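Local coordinates for protein hypothetical glycoside hydrolase (Parabacteroides distasonis, PDB 3TAW) that is of unknown function but probably belongs to the glycoside hydrolases that fold as five-bladed beta-propellers, at residues A[15-20]-A[346-351]; A[243-248]-A[260-265]; A[279-284]-A[315-320]; A[303-308]-A[322-327]; A[309-314]-A[338-343]. One frame throughout, in Å; residues are numbered along the deposited sequence.

Contact 1 of 5, residues A[15-20]-A[346-351]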
# COMPACT_ATOMS: atom_id res chain seq x y z
N ASP A 15 -4.55 -12.66 -11.40
CA ASP A 15 -3.35 -13.47 -11.41
C ASP A 15 -2.69 -13.36 -12.78
O ASP A 15 -2.93 -12.41 -13.52
CB ASP A 15 -3.65 -14.92 -10.95
CG ASP A 15 -4.65 -15.64 -11.84
OD1 ASP A 15 -5.12 -15.11 -12.87
OD2 ASP A 15 -4.98 -16.80 -11.45
N GLY A 16 -1.82 -14.30 -13.13
CA GLY A 16 -1.08 -14.22 -14.37
C GLY A 16 0.16 -13.32 -14.27
O GLY A 16 0.75 -12.98 -15.29
N PHE A 17 0.55 -12.95 -13.06
CA PHE A 17 1.71 -12.07 -12.90
C PHE A 17 3.02 -12.80 -13.15
O PHE A 17 3.19 -13.96 -12.74
CB PHE A 17 1.73 -11.42 -11.52
CG PHE A 17 0.77 -10.28 -11.40
CD1 PHE A 17 1.03 -9.09 -12.04
CD2 PHE A 17 -0.42 -10.42 -10.68
CE1 PHE A 17 0.14 -8.02 -11.95
CE2 PHE A 17 -1.31 -9.38 -10.58
CZ PHE A 17 -1.04 -8.17 -11.22
N GLU A 18 3.93 -12.12 -13.84
CA GLU A 18 5.27 -12.65 -14.09
C GLU A 18 6.27 -11.52 -13.90
O GLU A 18 6.05 -10.41 -14.37
CB GLU A 18 5.40 -13.17 -15.52
CG GLU A 18 4.30 -14.12 -15.93
CD GLU A 18 4.57 -14.83 -17.23
OE1 GLU A 18 5.54 -14.48 -17.94
OE2 GLU A 18 3.81 -15.77 -17.54
N ARG A 19 7.35 -11.81 -13.21
CA ARG A 19 8.48 -10.89 -13.14
C ARG A 19 9.15 -10.83 -14.51
O ARG A 19 9.55 -11.86 -15.03
CB ARG A 19 9.52 -11.40 -12.13
CG ARG A 19 9.01 -11.52 -10.70
CD ARG A 19 9.89 -12.46 -9.90
NE ARG A 19 9.54 -12.52 -8.48
CZ ARG A 19 8.54 -13.25 -7.99
NH1 ARG A 19 7.79 -14.00 -8.79
NH2 ARG A 19 8.29 -13.26 -6.69
N PRO A 20 9.29 -9.64 -15.11
CA PRO A 20 9.99 -9.62 -16.40
C PRO A 20 11.42 -10.07 -16.22
O PRO A 20 12.07 -9.67 -15.25
CB PRO A 20 9.94 -8.14 -16.82
CG PRO A 20 8.80 -7.57 -16.01
CD PRO A 20 8.86 -8.30 -14.69
N ALA A 346 10.23 -3.97 -6.71
CA ALA A 346 10.15 -4.84 -7.89
C ALA A 346 8.78 -4.71 -8.58
O ALA A 346 7.84 -4.14 -8.00
CB ALA A 346 10.43 -6.32 -7.52
N VAL A 347 8.74 -5.16 -9.84
CA VAL A 347 7.54 -5.16 -10.67
C VAL A 347 7.21 -6.58 -11.16
O VAL A 347 8.10 -7.39 -11.45
CB VAL A 347 7.67 -4.18 -11.87
CG1 VAL A 347 8.71 -4.65 -12.91
CG2 VAL A 347 6.30 -3.93 -12.51
N ALA A 348 5.92 -6.88 -11.23
CA ALA A 348 5.43 -8.06 -11.95
C ALA A 348 4.29 -7.57 -12.88
O ALA A 348 3.60 -6.58 -12.58
CB ALA A 348 4.94 -9.16 -10.98
N VAL A 349 4.12 -8.26 -13.99
CA VAL A 349 3.23 -7.80 -15.07
C VAL A 349 2.27 -8.91 -15.41
O VAL A 349 2.65 -10.08 -15.41
CB VAL A 349 4.04 -7.33 -16.30
CG1 VAL A 349 3.14 -6.72 -17.38
CG2 VAL A 349 5.09 -6.30 -15.87
N SER A 350 1.01 -8.56 -15.62
CA SER A 350 -0.01 -9.52 -16.06
C SER A 350 -0.83 -8.98 -17.23
O SER A 350 -1.08 -7.78 -17.34
CB SER A 350 -0.97 -9.82 -14.92
OG SER A 350 -2.00 -10.71 -15.37
N ASP A 351 -1.27 -9.92 -18.08
CA ASP A 351 -2.08 -9.63 -19.24
C ASP A 351 -3.57 -9.92 -18.97
O ASP A 351 -4.41 -9.68 -19.83
CB ASP A 351 -1.60 -10.47 -20.43
CG ASP A 351 -0.26 -9.99 -20.98
OD1 ASP A 351 -0.11 -8.78 -21.25
OD2 ASP A 351 0.64 -10.82 -21.17
O HOH W 1 -0.39 -12.65 -17.72
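Ser-350 and Phe-17 meet with the serine CB over one face of the ring, 3.8 Å from the ring centroid and displaced toward the rim. A first torsion that sets OG anti to the backbone N (chi1 177°) turns the hydroxyl to Asp-15 O, to which it donates with OG and that oxygen 2.7 Å apart. The same OG accepts from Lys-352 N, so a small side chain with both bonding roles suits this spot. Phe-17 holds CG anti to its own carbonyl carbon (chi1 -77°), which puts CD1 and CE1 against Ser-350 CB. The backbones bring Phe-17 CB to 4.0 Å from Ala-348 CB, and the short alanine side chain lets the two atoms approach closely. Gly-16 has a positive phi and passes close to Ser-350 OG, where the absence of a side chain fits. Its carbonyl O takes a bond from water 1, which in turn accepts from Asp-351 N. A single antiparallel bridge joins Glu-18 and Val-349 by two backbone bonds, each 2.9 Å from N to O. Beyond it the Pro-20 ring crosses Val-347 and Val-349 at about a right angle, CG lying 3.9 Å from Val-349 CG2. The loop residues thus line the outer strand 344-350, whose other edge is bonded to strand 333-340. Salt bridges join Asp-15 to Lys-352 and Arg-19 to Glu-312 of helix 310-313.

Contact 2 of 5, residues A[243-248]-A[260-265]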
# COMPACT_ATOMS: atom_id res chain seq x y z
N GLN A 243 -0.56 -14.91 10.48
CA GLN A 243 -0.24 -13.93 11.52
C GLN A 243 -0.77 -12.54 11.23
O GLN A 243 -1.19 -11.84 12.15
CB GLN A 243 1.27 -13.86 11.79
CG GLN A 243 1.58 -13.02 13.03
CD GLN A 243 3.07 -12.98 13.36
OE1 GLN A 243 3.68 -11.91 13.37
NE2 GLN A 243 3.65 -14.13 13.62
N LEU A 244 -0.71 -12.13 9.96
CA LEU A 244 -1.21 -10.81 9.54
C LEU A 244 -1.97 -10.93 8.23
O LEU A 244 -1.67 -11.80 7.42
CB LEU A 244 -0.08 -9.78 9.37
CG LEU A 244 0.84 -9.49 10.56
CD1 LEU A 244 2.04 -8.65 10.08
CD2 LEU A 244 0.09 -8.84 11.73
N THR A 245 -2.94 -10.03 8.06
CA THR A 245 -3.67 -9.83 6.79
C THR A 245 -3.68 -8.32 6.50
O THR A 245 -4.55 -7.57 6.96
CB THR A 245 -5.12 -10.34 6.86
OG1 THR A 245 -5.78 -9.75 7.98
CG2 THR A 245 -5.16 -11.86 6.99
N GLU A 246 -2.67 -7.87 5.75
CA GLU A 246 -2.40 -6.44 5.62
C GLU A 246 -2.75 -5.95 4.21
O GLU A 246 -2.19 -6.43 3.20
CB GLU A 246 -0.93 -6.13 5.95
CG GLU A 246 -0.60 -4.66 5.91
CD GLU A 246 0.69 -4.31 6.62
OE1 GLU A 246 1.51 -5.24 6.84
OE2 GLU A 246 0.85 -3.13 6.99
N CYS A 247 -3.66 -5.00 4.14
CA CYS A 247 -4.16 -4.51 2.87
C CYS A 247 -3.02 -4.04 1.96
O CYS A 247 -2.01 -3.52 2.42
CB CYS A 247 -5.17 -3.40 3.09
SG CYS A 247 -6.67 -3.98 3.88
N GLY A 248 -3.20 -4.26 0.66
CA GLY A 248 -2.18 -3.97 -0.34
C GLY A 248 -2.54 -2.72 -1.14
O GLY A 248 -2.85 -1.67 -0.56
N LEU A 260 -9.54 -7.44 -3.56
CA LEU A 260 -8.57 -6.85 -2.66
C LEU A 260 -7.29 -7.67 -2.66
O LEU A 260 -7.30 -8.83 -2.25
CB LEU A 260 -9.13 -6.76 -1.24
CG LEU A 260 -8.19 -6.27 -0.13
CD1 LEU A 260 -7.85 -4.76 -0.37
CD2 LEU A 260 -8.76 -6.54 1.32
N LEU A 261 -6.20 -7.08 -3.14
CA LEU A 261 -4.88 -7.67 -2.99
C LEU A 261 -4.36 -7.30 -1.60
O LEU A 261 -4.46 -6.15 -1.16
CB LEU A 261 -3.92 -7.16 -4.07
CG LEU A 261 -3.93 -7.87 -5.43
CD1 LEU A 261 -5.31 -7.83 -6.12
CD2 LEU A 261 -2.88 -7.30 -6.40
N TYR A 262 -3.81 -8.29 -0.90
CA TYR A 262 -3.32 -8.07 0.46
C TYR A 262 -2.09 -8.93 0.72
O TYR A 262 -1.75 -9.81 -0.09
CB TYR A 262 -4.45 -8.30 1.47
CG TYR A 262 -4.84 -9.74 1.69
CD1 TYR A 262 -5.79 -10.37 0.87
CD2 TYR A 262 -4.27 -10.50 2.71
CE1 TYR A 262 -6.14 -11.67 1.06
CE2 TYR A 262 -4.63 -11.82 2.92
CZ TYR A 262 -5.57 -12.40 2.09
OH TYR A 262 -5.94 -13.70 2.27
N ASN A 263 -1.44 -8.65 1.83
CA ASN A 263 -0.19 -9.25 2.24
C ASN A 263 -0.37 -10.10 3.49
O ASN A 263 -0.83 -9.60 4.52
CB ASN A 263 0.79 -8.12 2.49
CG ASN A 263 1.03 -7.30 1.22
OD1 ASN A 263 1.63 -7.81 0.27
ND2 ASN A 263 0.52 -6.05 1.18
N GLY A 264 -0.05 -11.37 3.36
CA GLY A 264 -0.18 -12.33 4.47
C GLY A 264 1.15 -12.61 5.09
O GLY A 264 2.09 -12.93 4.37
N LYS A 265 1.24 -12.53 6.41
CA LYS A 265 2.45 -12.95 7.10
C LYS A 265 2.23 -14.37 7.64
O LYS A 265 1.23 -14.63 8.32
CB LYS A 265 2.79 -12.02 8.24
CG LYS A 265 4.08 -12.44 8.97
CD LYS A 265 4.51 -11.43 10.05
CE LYS A 265 5.66 -11.96 10.89
NZ LYS A 265 6.08 -10.95 11.95
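Lys-265 buries more of its surface in this contact than any other residue, running fully extended alongside Gln-243 and Leu-244, all three side chains pointing the same way. Its CD lies 3.7 Å from Leu-244 CD1, so the aliphatic stem packs on the leucine while the ammonium reaches farther. NZ donates to Gln-243 OE1 at 2.9 Å, approaching from above the amide plane, 37° out of it. A long, flexible chain with an apolar stem and a charged end suits this double task. Gln-243 can meet it because its CG is anti to the backbone N (chi1 -170°) and the chain stays straight; its NE2 turns to Glu-267. Both Gln-243 and Leu-244 face Lys-265, a classic beta bulge in the hairpin of strands 244-254 and 257-265. Accordingly Gln-243 N donates to Lys-265 O at 2.8 Å, and Lys-265 N to Leu-244 O at 3.2 Å. Farther along, Asn-263 pairs with Glu-246: N of Glu-246 gives a straight bond to Asn-263 O (172° at the hydrogen), and Asn-263 N returns one of 2.7 Å to Glu-246 O. Asn-263 ND2 adds a weak bond to that same oxygen, while its OD1 accepts from Val-324 N and the Glu-246 carboxylate goes to Ser-178. The chemistry implies a buried hairpin tied to strand 322-330 by the Asn-263 amide, with the lysine ammonium met by the Gln-243 amide oxygen at the partly exposed end.

Contact 3 of 5, residues A[279-284]-A[315-320]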
# COMPACT_ATOMS: atom_id res chain seq x y z
N ASN A 279 7.43 -16.59 8.91
CA ASN A 279 7.45 -15.13 9.03
C ASN A 279 7.48 -14.36 7.71
O ASN A 279 7.54 -13.14 7.70
CB ASN A 279 8.59 -14.67 9.95
CG ASN A 279 8.38 -15.10 11.38
OD1 ASN A 279 7.28 -14.95 11.94
ND2 ASN A 279 9.46 -15.64 12.02
N SER A 280 7.43 -15.06 6.58
CA SER A 280 7.50 -14.35 5.29
C SER A 280 6.16 -13.73 4.96
O SER A 280 5.11 -14.22 5.41
CB SER A 280 7.96 -15.29 4.16
OG SER A 280 6.99 -16.28 3.83
N TYR A 281 6.19 -12.66 4.17
CA TYR A 281 4.97 -12.05 3.63
C TYR A 281 4.79 -12.47 2.17
O TYR A 281 5.63 -12.14 1.30
CB TYR A 281 5.04 -10.53 3.70
CG TYR A 281 4.94 -9.85 5.05
CD1 TYR A 281 5.94 -10.00 6.02
CD2 TYR A 281 3.91 -8.96 5.33
CE1 TYR A 281 5.87 -9.33 7.24
CE2 TYR A 281 3.84 -8.29 6.53
CZ TYR A 281 4.82 -8.46 7.48
OH TYR A 281 4.75 -7.77 8.66
N CYS A 282 3.70 -13.19 1.91
CA CYS A 282 3.32 -13.62 0.57
C CYS A 282 1.97 -13.00 0.28
O CYS A 282 1.17 -12.84 1.19
CB CYS A 282 3.21 -15.13 0.50
SG CYS A 282 4.72 -16.02 0.98
N ALA A 283 1.70 -12.68 -0.98
CA ALA A 283 0.53 -11.89 -1.30
C ALA A 283 -0.68 -12.76 -1.65
O ALA A 283 -0.56 -13.70 -2.41
CB ALA A 283 0.86 -10.91 -2.46
N GLY A 284 -1.84 -12.38 -1.12
CA GLY A 284 -3.11 -13.06 -1.37
C GLY A 284 -4.15 -12.13 -1.98
O GLY A 284 -3.88 -10.96 -2.26
N GLY A 315 16.31 -9.28 3.46
CA GLY A 315 16.82 -7.92 3.34
C GLY A 315 16.66 -7.26 4.68
O GLY A 315 16.86 -7.90 5.73
N GLN A 316 16.25 -5.99 4.69
CA GLN A 316 16.02 -5.29 5.94
C GLN A 316 15.05 -6.09 6.82
O GLN A 316 15.20 -6.15 8.05
CB GLN A 316 15.49 -3.87 5.74
CG GLN A 316 15.18 -3.21 7.10
CD GLN A 316 14.66 -1.78 7.07
OE1 GLN A 316 14.69 -1.12 8.12
NE2 GLN A 316 14.13 -1.30 5.93
N TYR A 317 14.06 -6.69 6.18
CA TYR A 317 13.19 -7.66 6.82
C TYR A 317 13.77 -9.04 6.52
O TYR A 317 13.75 -9.48 5.37
CB TYR A 317 11.76 -7.55 6.29
CG TYR A 317 10.81 -8.47 7.03
CD1 TYR A 317 10.48 -8.23 8.36
CD2 TYR A 317 10.33 -9.62 6.43
CE1 TYR A 317 9.66 -9.10 9.07
CE2 TYR A 317 9.49 -10.49 7.11
CZ TYR A 317 9.15 -10.22 8.42
OH TYR A 317 8.32 -11.08 9.10
N PRO A 318 14.30 -9.71 7.54
CA PRO A 318 15.07 -10.92 7.23
C PRO A 318 14.31 -12.12 6.68
O PRO A 318 14.92 -12.92 5.98
CB PRO A 318 15.74 -11.29 8.57
CG PRO A 318 15.18 -10.38 9.60
CD PRO A 318 14.44 -9.27 8.94
N ALA A 319 13.01 -12.26 6.99
CA ALA A 319 12.25 -13.45 6.58
C ALA A 319 11.66 -13.32 5.18
O ALA A 319 11.12 -14.28 4.65
CB ALA A 319 11.12 -13.74 7.58
N GLY A 320 11.79 -12.14 4.57
CA GLY A 320 11.37 -11.91 3.19
C GLY A 320 9.97 -11.35 3.04
O GLY A 320 9.08 -11.67 3.83
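Tyr-281 N donates to Gly-320 O across 3.1 Å, joining the start of strand 281-288 to a type I beta turn, Tyr-317 to Gly-320, in the loop that leads into strand 322-330 of the beta-propeller. The bond is nearly straight, 167° at the hydrogen, and Ser-280 CA adds a C-H...O contact to the same oxygen. Gly-320 leaves the turn at a positive phi, a conformation suited to glycine. Within the turn, its N makes a weak bond back to Tyr-317 O.

The two tyrosines form an offset edge-to-face pair: the edge of Tyr-281 points at the face of Tyr-317, with planes 85° apart and centroids separated by 5.3 Å. Tyr-281 CE1 leads, 3.6 Å from Tyr-317 CZ. Having CG anti to its backbone N (chi1 -175°), Tyr-317 is carried toward the strand, where a ring with a polar end can both pack and donate. Ala-319, within the turn, has a side chain small enough to meet Asn-279 closely, the two CB atoms 3.6 Å apart. Tyr-281 also rests on Leu-244 and Glu-246 of the adjoining hairpin. The hydroxyl of Tyr-317 donates to Asn-279 O at 2.6 Å, in the carbonyl plane and on a lone pair.

Contact 4 of 5, residues A[303-308]-A[322-327]. With EDO (1,2-ethanediol), chain I.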
# COMPACT_ATOMS: atom_id res chain seq x y z
N PRO A 303 -0.86 -18.13 -1.87
CA PRO A 303 -0.49 -16.80 -2.37
C PRO A 303 -0.30 -16.79 -3.89
O PRO A 303 0.07 -17.81 -4.47
CB PRO A 303 0.83 -16.51 -1.65
CG PRO A 303 1.38 -17.83 -1.27
CD PRO A 303 0.20 -18.74 -1.06
N PHE A 304 -0.57 -15.65 -4.51
CA PHE A 304 -0.40 -15.50 -5.96
C PHE A 304 1.00 -14.94 -6.25
O PHE A 304 1.41 -14.93 -7.39
CB PHE A 304 -1.46 -14.62 -6.60
CG PHE A 304 -1.31 -13.16 -6.31
CD1 PHE A 304 -1.82 -12.61 -5.15
CD2 PHE A 304 -0.69 -12.32 -7.21
CE1 PHE A 304 -1.67 -11.27 -4.87
CE2 PHE A 304 -0.56 -10.97 -6.95
CZ PHE A 304 -1.05 -10.44 -5.78
N LEU A 305 1.70 -14.51 -5.21
CA LEU A 305 3.08 -14.02 -5.33
C LEU A 305 3.81 -14.36 -4.04
O LEU A 305 3.26 -14.16 -2.97
CB LEU A 305 3.08 -12.51 -5.54
CG LEU A 305 4.38 -11.83 -6.01
CD1 LEU A 305 4.66 -12.15 -7.49
CD2 LEU A 305 4.28 -10.30 -5.81
N GLN A 306 5.03 -14.88 -4.13
CA GLN A 306 5.82 -15.23 -2.95
C GLN A 306 7.28 -14.88 -3.18
O GLN A 306 7.71 -14.77 -4.33
CB GLN A 306 5.67 -16.73 -2.61
CG GLN A 306 6.32 -17.67 -3.62
CD GLN A 306 6.31 -19.14 -3.17
OE1 GLN A 306 5.72 -19.97 -3.85
NE2 GLN A 306 6.94 -19.44 -2.05
N PRO A 307 8.04 -14.65 -2.09
CA PRO A 307 9.47 -14.37 -2.27
C PRO A 307 10.17 -15.50 -3.04
O PRO A 307 10.05 -16.68 -2.67
CB PRO A 307 9.99 -14.24 -0.85
CG PRO A 307 8.81 -13.76 -0.08
CD PRO A 307 7.65 -14.52 -0.67
N THR A 308 10.88 -15.12 -4.09
CA THR A 308 11.49 -16.06 -5.02
C THR A 308 12.94 -15.70 -5.28
O THR A 308 13.84 -16.52 -5.07
CB THR A 308 10.70 -16.10 -6.32
OG1 THR A 308 9.33 -16.43 -6.01
CG2 THR A 308 11.29 -17.14 -7.30
N VAL A 322 7.15 -10.02 -0.37
CA VAL A 322 6.75 -9.45 -1.65
C VAL A 322 5.51 -8.65 -1.31
O VAL A 322 4.37 -9.14 -1.40
CB VAL A 322 6.56 -10.52 -2.77
CG1 VAL A 322 7.90 -11.08 -3.18
CG2 VAL A 322 5.59 -11.66 -2.38
N PHE A 323 5.75 -7.39 -0.91
CA PHE A 323 4.74 -6.58 -0.25
C PHE A 323 4.01 -5.72 -1.28
O PHE A 323 4.51 -4.67 -1.72
CB PHE A 323 5.39 -5.71 0.84
CG PHE A 323 4.39 -5.15 1.82
CD1 PHE A 323 3.92 -5.92 2.88
CD2 PHE A 323 3.89 -3.87 1.64
CE1 PHE A 323 2.99 -5.39 3.77
CE2 PHE A 323 2.96 -3.33 2.52
CZ PHE A 323 2.51 -4.08 3.58
N VAL A 324 2.86 -6.22 -1.71
CA VAL A 324 2.13 -5.62 -2.82
C VAL A 324 1.47 -4.34 -2.39
O VAL A 324 0.83 -4.29 -1.36
CB VAL A 324 1.14 -6.62 -3.47
CG1 VAL A 324 1.94 -7.78 -4.11
CG2 VAL A 324 0.10 -7.11 -2.47
N GLU A 325 1.63 -3.28 -3.19
CA GLU A 325 1.19 -1.96 -2.72
C GLU A 325 0.83 -0.94 -3.80
O GLU A 325 0.13 0.03 -3.50
CB GLU A 325 2.27 -1.40 -1.79
CG GLU A 325 1.89 -0.12 -1.04
CD GLU A 325 2.87 0.22 0.10
OE1 GLU A 325 3.55 -0.70 0.60
OE2 GLU A 325 2.97 1.42 0.50
N GLY A 326 1.35 -1.12 -5.02
CA GLY A 326 1.05 -0.26 -6.17
C GLY A 326 0.55 -1.12 -7.33
O GLY A 326 1.07 -2.19 -7.59
N LEU A 327 -0.47 -0.65 -8.04
CA LEU A 327 -1.08 -1.43 -9.12
C LEU A 327 -1.69 -0.48 -10.14
O LEU A 327 -2.51 0.37 -9.77
CB LEU A 327 -2.14 -2.38 -8.56
CG LEU A 327 -2.87 -3.24 -9.59
CD1 LEU A 327 -1.89 -4.14 -10.40
CD2 LEU A 327 -3.96 -4.10 -8.88
C1 EDO I . -3.73 3.74 -8.97
O1 EDO I . -4.32 4.89 -9.61
C2 EDO I . -4.80 2.70 -8.58
O2 EDO I . -4.24 1.48 -8.03
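Leu-305 and Val-322 open a purely apolar contact between the segments, with no hydrogen bond across it; it packs a loop onto strand 322-330 within the beta-propeller. Leu-305 CD2 touches two valines, 3.8 Å from Val-322 CB and also 3.8 Å from Val-324 CG1. Its CG stands anti to the backbone N (chi1 -166°), which turns the branched end in over the strand. Val-322 and Val-324, two apart on the strand, present their branches from one side, and beta-branched residues suit such an extended, buried surface. Val-322 divides its methyls: CG2 reaches Leu-305 O and lies 3.6 Å from Gln-306 CA, while CG1 touches the backbone of Pro-307. The stiff ring of Pro-307 adds CD at 3.9 Å from Val-322 CG2, and the Phe-304 ring brings CZ more loosely to Val-324 CG1.

Polar bonds lie within or outside the pair. Farther along the strand, at Leu-327, a 1,2-ethanediol that probably comes from the crystallisation liquor gives its O2 hydrogen to the carbonyl O. In the loop, Thr-308 OG1 donates to Gln-306 O at 2.9 Å, from above the carbonyl plane and 44° out of it.

Contact 5 of 5, residues A[309-314]-A[338-343]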
# COMPACT_ATOMS: atom_id res chain seq x y z
N ASP A 309 13.18 -14.46 -5.73
CA ASP A 309 14.56 -13.98 -5.89
C ASP A 309 15.20 -13.68 -4.53
O ASP A 309 14.51 -13.41 -3.55
CB ASP A 309 14.59 -12.75 -6.82
CG ASP A 309 14.25 -13.11 -8.25
OD1 ASP A 309 14.64 -14.22 -8.65
OD2 ASP A 309 13.58 -12.32 -8.95
N ASP A 310 16.53 -13.73 -4.47
CA ASP A 310 17.23 -13.60 -3.19
C ASP A 310 16.97 -12.26 -2.48
O ASP A 310 16.89 -12.20 -1.25
CB ASP A 310 18.74 -13.89 -3.33
CG ASP A 310 19.47 -12.95 -4.31
OD1 ASP A 310 18.84 -12.17 -5.04
OD2 ASP A 310 20.72 -13.01 -4.33
N PHE A 311 16.79 -11.19 -3.25
CA PHE A 311 16.50 -9.87 -2.66
C PHE A 311 15.04 -9.68 -2.20
O PHE A 311 14.72 -8.67 -1.58
CB PHE A 311 16.89 -8.77 -3.66
CG PHE A 311 16.25 -8.91 -5.00
CD1 PHE A 311 14.96 -8.44 -5.21
CD2 PHE A 311 16.93 -9.48 -6.05
CE1 PHE A 311 14.35 -8.55 -6.44
CE2 PHE A 311 16.31 -9.59 -7.32
CZ PHE A 311 15.02 -9.12 -7.50
N GLU A 312 14.18 -10.65 -2.54
CA GLU A 312 12.83 -10.78 -1.97
C GLU A 312 12.82 -11.64 -0.71
O GLU A 312 12.05 -11.37 0.22
CB GLU A 312 11.87 -11.39 -3.00
CG GLU A 312 11.70 -10.60 -4.28
CD GLU A 312 10.98 -11.33 -5.39
OE1 GLU A 312 10.79 -12.57 -5.31
OE2 GLU A 312 10.58 -10.65 -6.37
N LYS A 313 13.68 -12.65 -0.68
CA LYS A 313 13.70 -13.65 0.40
C LYS A 313 14.30 -13.13 1.70
O LYS A 313 13.98 -13.65 2.78
CB LYS A 313 14.43 -14.93 -0.03
CG LYS A 313 13.60 -15.81 -0.96
CD LYS A 313 14.39 -17.01 -1.42
CE LYS A 313 13.49 -17.95 -2.20
NZ LYS A 313 14.22 -19.20 -2.63
N SER A 314 15.18 -12.13 1.59
CA SER A 314 15.84 -11.56 2.77
C SER A 314 16.37 -10.16 2.47
O SER A 314 16.82 -9.88 1.37
CB SER A 314 16.96 -12.49 3.24
OG SER A 314 17.51 -12.07 4.48
N TYR A 338 5.83 -3.86 -5.79
CA TYR A 338 5.89 -4.41 -4.46
C TYR A 338 7.24 -4.20 -3.80
O TYR A 338 8.29 -4.07 -4.47
CB TYR A 338 5.50 -5.91 -4.50
CG TYR A 338 6.35 -6.81 -5.39
CD1 TYR A 338 6.05 -6.98 -6.73
CD2 TYR A 338 7.41 -7.53 -4.86
CE1 TYR A 338 6.80 -7.81 -7.53
CE2 TYR A 338 8.17 -8.37 -5.64
CZ TYR A 338 7.86 -8.52 -6.98
OH TYR A 338 8.60 -9.35 -7.77
N GLY A 339 7.21 -4.16 -2.47
CA GLY A 339 8.43 -4.07 -1.68
C GLY A 339 9.09 -5.45 -1.63
O GLY A 339 8.39 -6.47 -1.55
N CYS A 340 10.41 -5.47 -1.64
CA CYS A 340 11.21 -6.72 -1.55
C CYS A 340 11.99 -6.72 -0.26
O CYS A 340 12.99 -6.00 -0.13
CB CYS A 340 12.17 -6.83 -2.71
SG CYS A 340 11.38 -6.81 -4.35
N ALA A 341 11.51 -7.50 0.71
CA ALA A 341 12.18 -7.66 2.01
C ALA A 341 12.54 -6.32 2.69
O ALA A 341 13.59 -6.20 3.33
CB ALA A 341 13.43 -8.59 1.87
N ASP A 342 11.64 -5.33 2.55
CA ASP A 342 11.81 -3.97 3.09
C ASP A 342 13.07 -3.27 2.58
O ASP A 342 13.64 -2.40 3.26
CB ASP A 342 11.79 -3.96 4.63
CG ASP A 342 10.39 -4.12 5.22
OD1 ASP A 342 9.41 -4.27 4.45
OD2 ASP A 342 10.29 -4.03 6.45
N SER A 343 13.50 -3.63 1.37
CA SER A 343 14.78 -3.13 0.84
C SER A 343 14.79 -2.61 -0.58
O SER A 343 15.59 -1.71 -0.88
CB SER A 343 15.87 -4.19 0.98
OG SER A 343 16.22 -4.35 2.35
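Phe-311 and Glu-312 meet strand 333-340 from the short helix 310-313, whose N-cap position is held by Asp-309. The Asp-309 side chain makes no capping bond, yet the backbone N of Asp-309 donates to Glu-312 OE1 at 3.1 Å and its O accepts from the N atoms of both Glu-312 and Lys-313. At Phe-311 the ring edge faces Cys-340, the sulfur lying near the ring plane and 4.0 Å from CD1; this is a sulfur-aromatic contact, and a compact thiol on the strand fits at the ring edge. Phe-311 O is also 3.3 Å from Cys-340 CB. Next, Glu-312 directs CG anti to its carbonyl carbon (chi1 -60°) and extends toward the strand, its CG 3.8 Å from Cys-340 SG. Tyr-338 OH donates to OE2 at 2.8 Å, nearly along the C-O axis, with the carboxylate and ring planes 59° apart. OE1 is also held by Arg-19 and Thr-308 N, so both oxygens accept bonds, which suits a buried carboxylate. Just past the helix, Ser-314 C lies 3.4 Å from Ala-341 CB, a methyl small enough for this close approach. Helix 310-313 therefore rests against the end of strand 333-340, which lies between strands 322-330 and 344-350.

Contacts 1, 4 and 5 share one sheet: they reach strands 344-350, 322-330 and 333-340 respectively. Contacts 2 and 3 meet on another, where strands 257-265 and 281-288 are neighbours. Contacts 2 and 4 are buried and nearest the chain centre, yet one is a hydrogen-bonded hairpin and the other purely apolar packing. Contact 5, also buried though farther out, mixes an acid-hydroxyl bond with sulfur-aromatic packing. Contacts 1 and 3 are only partly buried, and each combines backbone bonds with an aromatic side chain. The segments of contacts 3, 4 and 5 alternate along the chain, weaving this region together, whereas contact 1 brings together residues near both chain ends.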